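Side-chain contacts in alpha-fucosidase (Bifidobacterium bifidum, PDB 2EAB), which probably releases alpha-1,2-linked L-fucose from glycans by hydrolysis, this chain being the catalytic part of a longer membrane-associated protein: residues 443-446 with 447-451; 508-511 with 512-515. One frame throughout, in Å; residues are numbered along the deposited sequence.

Contact 1 (443-446 with 447-451). With EDO (1,2-ethanediol), chain H.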
loop_
_atom_site.group_PDB
_atom_site.type_symbol
_atom_site.label_atom_id
_atom_site.label_comp_id
_atom_site.label_asym_id
_atom_site.label_seq_id
_atom_site.Cartn_x
_atom_site.Cartn_y
_atom_site.Cartn_z
ATOM N N PRO A 443 7.593 -3.580 -7.493
ATOM C CA PRO A 443 6.406 -3.772 -8.338
ATOM C C PRO A 443 5.522 -2.529 -8.478
ATOM O O PRO A 443 4.842 -2.392 -9.492
ATOM C CB PRO A 443 5.652 -4.922 -7.657
ATOM C CG PRO A 443 6.180 -4.970 -6.281
ATOM C CD PRO A 443 7.609 -4.524 -6.360
ATOM N N LEU A 444 5.506 -1.639 -7.486
ATOM C CA LEU A 444 4.787 -0.376 -7.660
ATOM C C LEU A 444 5.453 0.489 -8.725
ATOM O O LEU A 444 4.774 1.080 -9.562
ATOM C CB LEU A 444 4.655 0.412 -6.351
ATOM C CG LEU A 444 3.862 1.716 -6.505
ATOM C CD1 LEU A 444 2.394 1.424 -6.840
ATOM C CD2 LEU A 444 3.989 2.581 -5.267
ATOM N N ILE A 445 6.781 0.579 -8.697
ATOM C CA ILE A 445 7.484 1.382 -9.690
ATOM C C ILE A 445 7.193 0.849 -11.092
ATOM O O ILE A 445 6.856 1.617 -11.996
ATOM C CB ILE A 445 9.010 1.440 -9.436
ATOM C CG1 ILE A 445 9.301 1.901 -8.003
ATOM C CG2 ILE A 445 9.685 2.367 -10.449
ATOM C CD1 ILE A 445 10.765 1.861 -7.618
ATOM N N GLU A 446 7.307 -0.465 -11.260
ATOM C CA GLU A 446 6.988 -1.084 -12.541
ATOM C C GLU A 446 5.527 -0.870 -12.949
ATOM O O GLU A 446 5.233 -0.659 -14.122
ATOM C CB GLU A 446 7.333 -2.572 -12.541
ATOM C CG GLU A 446 7.178 -3.186 -13.933
ATOM C CD GLU A 446 7.439 -4.676 -14.008
ATOM O OE1 GLU A 446 8.040 -5.248 -13.078
ATOM O OE2 GLU A 446 7.032 -5.283 -15.021
ATOM N N TYR A 447 4.621 -0.896 -11.976
ATOM C CA TYR A 447 3.201 -0.667 -12.247
ATOM C C TYR A 447 2.954 0.743 -12.779
ATOM O O TYR A 447 2.189 0.934 -13.724
ATOM C CB TYR A 447 2.378 -0.904 -10.980
ATOM C CG TYR A 447 0.889 -0.824 -11.217
ATOM C CD1 TYR A 447 0.201 -1.899 -11.777
ATOM C CD2 TYR A 447 0.175 0.329 -10.898
ATOM C CE1 TYR A 447 -1.163 -1.836 -12.009
ATOM C CE2 TYR A 447 -1.192 0.407 -11.134
ATOM C CZ TYR A 447 -1.854 -0.680 -11.683
ATOM O OH TYR A 447 -3.210 -0.584 -11.917
ATOM N N VAL A 448 3.600 1.728 -12.164
ATOM C CA VAL A 448 3.414 3.112 -12.574
ATOM C C VAL A 448 4.054 3.325 -13.951
ATOM O O VAL A 448 3.462 3.965 -14.815
ATOM C CB VAL A 448 3.925 4.093 -11.493
ATOM C CG1 VAL A 448 3.822 5.536 -11.983
ATOM C CG2 VAL A 448 3.108 3.918 -10.213
ATOM N N GLU A 449 5.234 2.741 -14.174
ATOM C CA GLU A 449 5.811 2.710 -15.527
ATOM C C GLU A 449 4.829 2.068 -16.506
ATOM O O GLU A 449 4.687 2.524 -17.643
ATOM C CB GLU A 449 7.156 1.983 -15.546
ATOM C CG GLU A 449 8.245 2.754 -14.820
ATOM C CD GLU A 449 9.530 1.973 -14.612
ATOM O OE1 GLU A 449 9.482 0.736 -14.443
ATOM O OE2 GLU A 449 10.605 2.618 -14.571
ATOM N N GLY A 450 4.133 1.035 -16.037
ATOM C CA GLY A 450 3.125 0.332 -16.823
ATOM C C GLY A 450 1.903 1.161 -17.181
ATOM O O GLY A 450 1.164 0.813 -18.103
ATOM N N LEU A 451 1.676 2.256 -16.458
ATOM C CA LEU A 451 0.576 3.159 -16.776
ATOM C C LEU A 451 0.890 4.099 -17.930
ATOM O O LEU A 451 -0.015 4.727 -18.474
ATOM C CB LEU A 451 0.165 3.978 -15.551
ATOM C CG LEU A 451 -0.360 3.199 -14.342
ATOM C CD1 LEU A 451 -0.619 4.144 -13.180
ATOM C CD2 LEU A 451 -1.620 2.408 -14.679
HETATM C C1 EDO H . 2.425 -1.958 -19.702
HETATM O O1 EDO H . 2.337 -0.605 -20.187
HETATM C C2 EDO H . 3.788 -2.651 -20.080
HETATM O O2 EDO H . 3.983 -2.459 -21.475
#
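The i to i+4 ladder of helix 442-450 joins Pro-443 through Glu-446 to Tyr-447 through Gly-450, inside the family 95 catalytic domain, which in this family is built as an (alpha/alpha)6 barrel. Four successive backbone bonds define it. Glu-449 N to Ile-445 O (2.9 Å) is almost straight, at 174° about the hydrogen, whereas Gly-450 N to Glu-446 O (2.8 Å) is bent to 141°. Among the side chains, Ile-445 and Glu-449 run alongside each other in the same direction. CG of Glu-449 lies anti to its own carbonyl carbon (chi1 -69°), which sets it back along the helix at 3.3 Å from Ile-445 O; farther out, Glu-449 CD comes within 4.2 Å of Ile-445 CG2. The carboxylate is then held by a salt bridge from OE1 to Arg-530, which probably eases the proximity of the like-charged Glu-446, its OE1 6.3 Å from Glu-449 OE1. Leu-444 CD1 and Val-448 CG2 make a loose apolar contact at 4.3 Å, and both side chains also pack on helix 507-520. Tyr-447 leads elsewhere: its OH bonds to Thr-488 O, its ring meets Phe-419, and its side chain is about 4 Å from that of Leu-393, a residue of the calcium site. Near the helix end, a bound 1,2-ethanediol, probably from the crystallisation liquor, donates from its O1 to Gly-450 O at 2.8 Å.

Contact 2 (508-511 with 512-515)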
loop_
_atom_site.group_PDB
_atom_site.type_symbol
_atom_site.label_atom_id
_atom_site.label_comp_id
_atom_site.label_asym_id
_atom_site.label_seq_id
_atom_site.Cartn_x
_atom_site.Cartn_y
_atom_site.Cartn_z
ATOM N N VAL A 508 -2.218 10.262 -10.527
ATOM C CA VAL A 508 -0.888 9.962 -11.064
ATOM C C VAL A 508 0.214 10.768 -10.356
ATOM O O VAL A 508 1.136 10.173 -9.804
ATOM C CB VAL A 508 -0.830 10.052 -12.615
ATOM C CG1 VAL A 508 0.595 9.855 -13.111
ATOM C CG2 VAL A 508 -1.754 9.015 -13.231
ATOM N N PRO A 509 0.103 12.116 -10.313
ATOM C CA PRO A 509 0.976 12.851 -9.389
ATOM C C PRO A 509 1.095 12.195 -8.005
ATOM O O PRO A 509 2.202 12.012 -7.502
ATOM C CB PRO A 509 0.303 14.227 -9.309
ATOM C CG PRO A 509 -0.268 14.418 -10.686
ATOM C CD PRO A 509 -0.723 13.035 -11.125
ATOM N N TRP A 510 -0.024 11.819 -7.396
ATOM C CA TRP A 510 0.028 11.247 -6.057
ATOM C C TRP A 510 0.841 9.949 -5.992
ATOM O O TRP A 510 1.748 9.830 -5.166
ATOM C CB TRP A 510 -1.375 11.034 -5.510
ATOM C CG TRP A 510 -1.435 10.814 -4.026
ATOM C CD1 TRP A 510 -0.386 10.685 -3.150
ATOM C CD2 TRP A 510 -2.619 10.676 -3.255
ATOM N NE1 TRP A 510 -0.858 10.491 -1.877
ATOM C CE2 TRP A 510 -2.229 10.469 -1.914
ATOM C CE3 TRP A 510 -3.986 10.705 -3.570
ATOM C CZ2 TRP A 510 -3.159 10.308 -0.883
ATOM C CZ3 TRP A 510 -4.909 10.551 -2.551
ATOM C CH2 TRP A 510 -4.492 10.346 -1.224
ATOM N N ILE A 511 0.528 8.977 -6.847
ATOM C CA ILE A 511 1.282 7.724 -6.816
ATOM C C ILE A 511 2.757 7.951 -7.168
ATOM O O ILE A 511 3.622 7.218 -6.696
ATOM C CB ILE A 511 0.629 6.619 -7.694
ATOM C CG1 ILE A 511 1.052 5.222 -7.222
ATOM C CG2 ILE A 511 0.928 6.827 -9.178
ATOM C CD1 ILE A 511 0.514 4.843 -5.843
ATOM N N LEU A 512 3.042 8.975 -7.970
ATOM C CA LEU A 512 4.431 9.351 -8.225
ATOM C C LEU A 512 5.190 9.766 -6.971
ATOM O O LEU A 512 6.422 9.660 -6.933
ATOM C CB LEU A 512 4.537 10.414 -9.312
ATOM C CG LEU A 512 4.272 9.892 -10.731
ATOM C CD1 LEU A 512 4.093 11.056 -11.693
ATOM C CD2 LEU A 512 5.361 8.950 -11.222
ATOM N N GLN A 513 4.479 10.241 -5.949
ATOM C CA GLN A 513 5.146 10.494 -4.670
ATOM C C GLN A 513 5.734 9.213 -4.096
ATOM O O GLN A 513 6.892 9.194 -3.673
ATOM C CB GLN A 513 4.208 11.118 -3.648
ATOM C CG GLN A 513 3.835 12.554 -3.935
ATOM C CD GLN A 513 3.160 13.228 -2.759
ATOM O OE1 GLN A 513 3.599 13.092 -1.621
ATOM N NE2 GLN A 513 2.103 13.985 -3.034
ATOM N N ASN A 514 4.936 8.144 -4.075
ATOM C CA ASN A 514 5.421 6.859 -3.571
ATOM C C ASN A 514 6.623 6.375 -4.370
ATOM O O ASN A 514 7.563 5.805 -3.817
ATOM C CB ASN A 514 4.330 5.785 -3.643
ATOM C CG ASN A 514 3.159 6.053 -2.723
ATOM O OD1 ASN A 514 3.048 5.459 -1.645
ATOM N ND2 ASN A 514 2.260 6.911 -3.156
ATOM N N VAL A 515 6.580 6.614 -5.677
ATOM C CA VAL A 515 7.661 6.224 -6.574
ATOM C C VAL A 515 8.930 7.026 -6.270
ATOM O O VAL A 515 10.008 6.444 -6.119
ATOM C CB VAL A 515 7.242 6.347 -8.063
ATOM C CG1 VAL A 515 8.422 6.097 -8.982
ATOM C CG2 VAL A 515 6.122 5.368 -8.379
HETATM O O HOH W 1 1.896 14.518 -5.853
#
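A chi1 of -73° at Leu-512 turns CG anti to the carbonyl carbon and back along the helix toward Val-508, whose CG1 is itself anti to N and beside its carbonyl carbon. The two side chains, on helix 507-520 of the family 95 catalytic domain, consequently lie side by side, with Val-508 CG1 4.0 Å from Leu-512 CD1. Leu-512 CG also rests 3.3 Å from Val-508 O, the same oxygen that accepts Leu-512 N at 2.9 Å. With only an alanine at Leu-512, the Val-508 methyl is likely to lose its neighbour, opening a gap against Leu-534 and Glu-538. One residue on, the helix is less regular. Gln-513 N gives its main bond to Trp-510 O, three residues back (2.9 Å), arriving from above the carbonyl, 59° out of its plane, and only a weak one to Pro-509 O (3.3 Å), a local slip toward 3-10 geometry. The Gln-513 side chain is extended beyond CG and places NE2 4.1 Å from Trp-510 CD1, obliquely to the ring, with amide and indole planes 40° apart. That amide is held at both ends: NE2 donates to a water at 2.9 Å that in turn donates weakly to Pro-509 O, while OE1 is hydrogen-bonded to a bound Tris molecule, probably from the crystallisation liquor. Ile-511 keeps CG2 between its backbone N and carbonyl carbon, close against the next amide, with Leu-512 N at 3.2 Å. Of the surrounding elements, helix 525-546 covers Val-508, Pro-509 and Leu-512; helix 577-596 packs on Pro-509, Trp-510 and Gln-513; and helix 424-428 meets Trp-510, Ile-511 and Asn-514.

Both contacts are turns of neighbouring helices in the catalytic domain, and they meet through mainly aliphatic atoms: Val-448 CG2 is 3.8 Å from both Ile-511 CG2 and Val-515 CG2, and Leu-444 CD2 lies 3.6 Å from Asn-514 CB. Helix 525-546 touches the two of them. Contact 2 is buried throughout; contact 1 is mostly so, but Glu-446, Glu-449 and Gly-450 are partly exposed. Chemistry follows position: 443-451 carries a carboxylate paired with an arginine and an aromatic that passes close to a calcium-site residue, whereas 508-515 combines aliphatic packing with an indole and neutral amides, that of Gln-513 being held by water and a bound Tris.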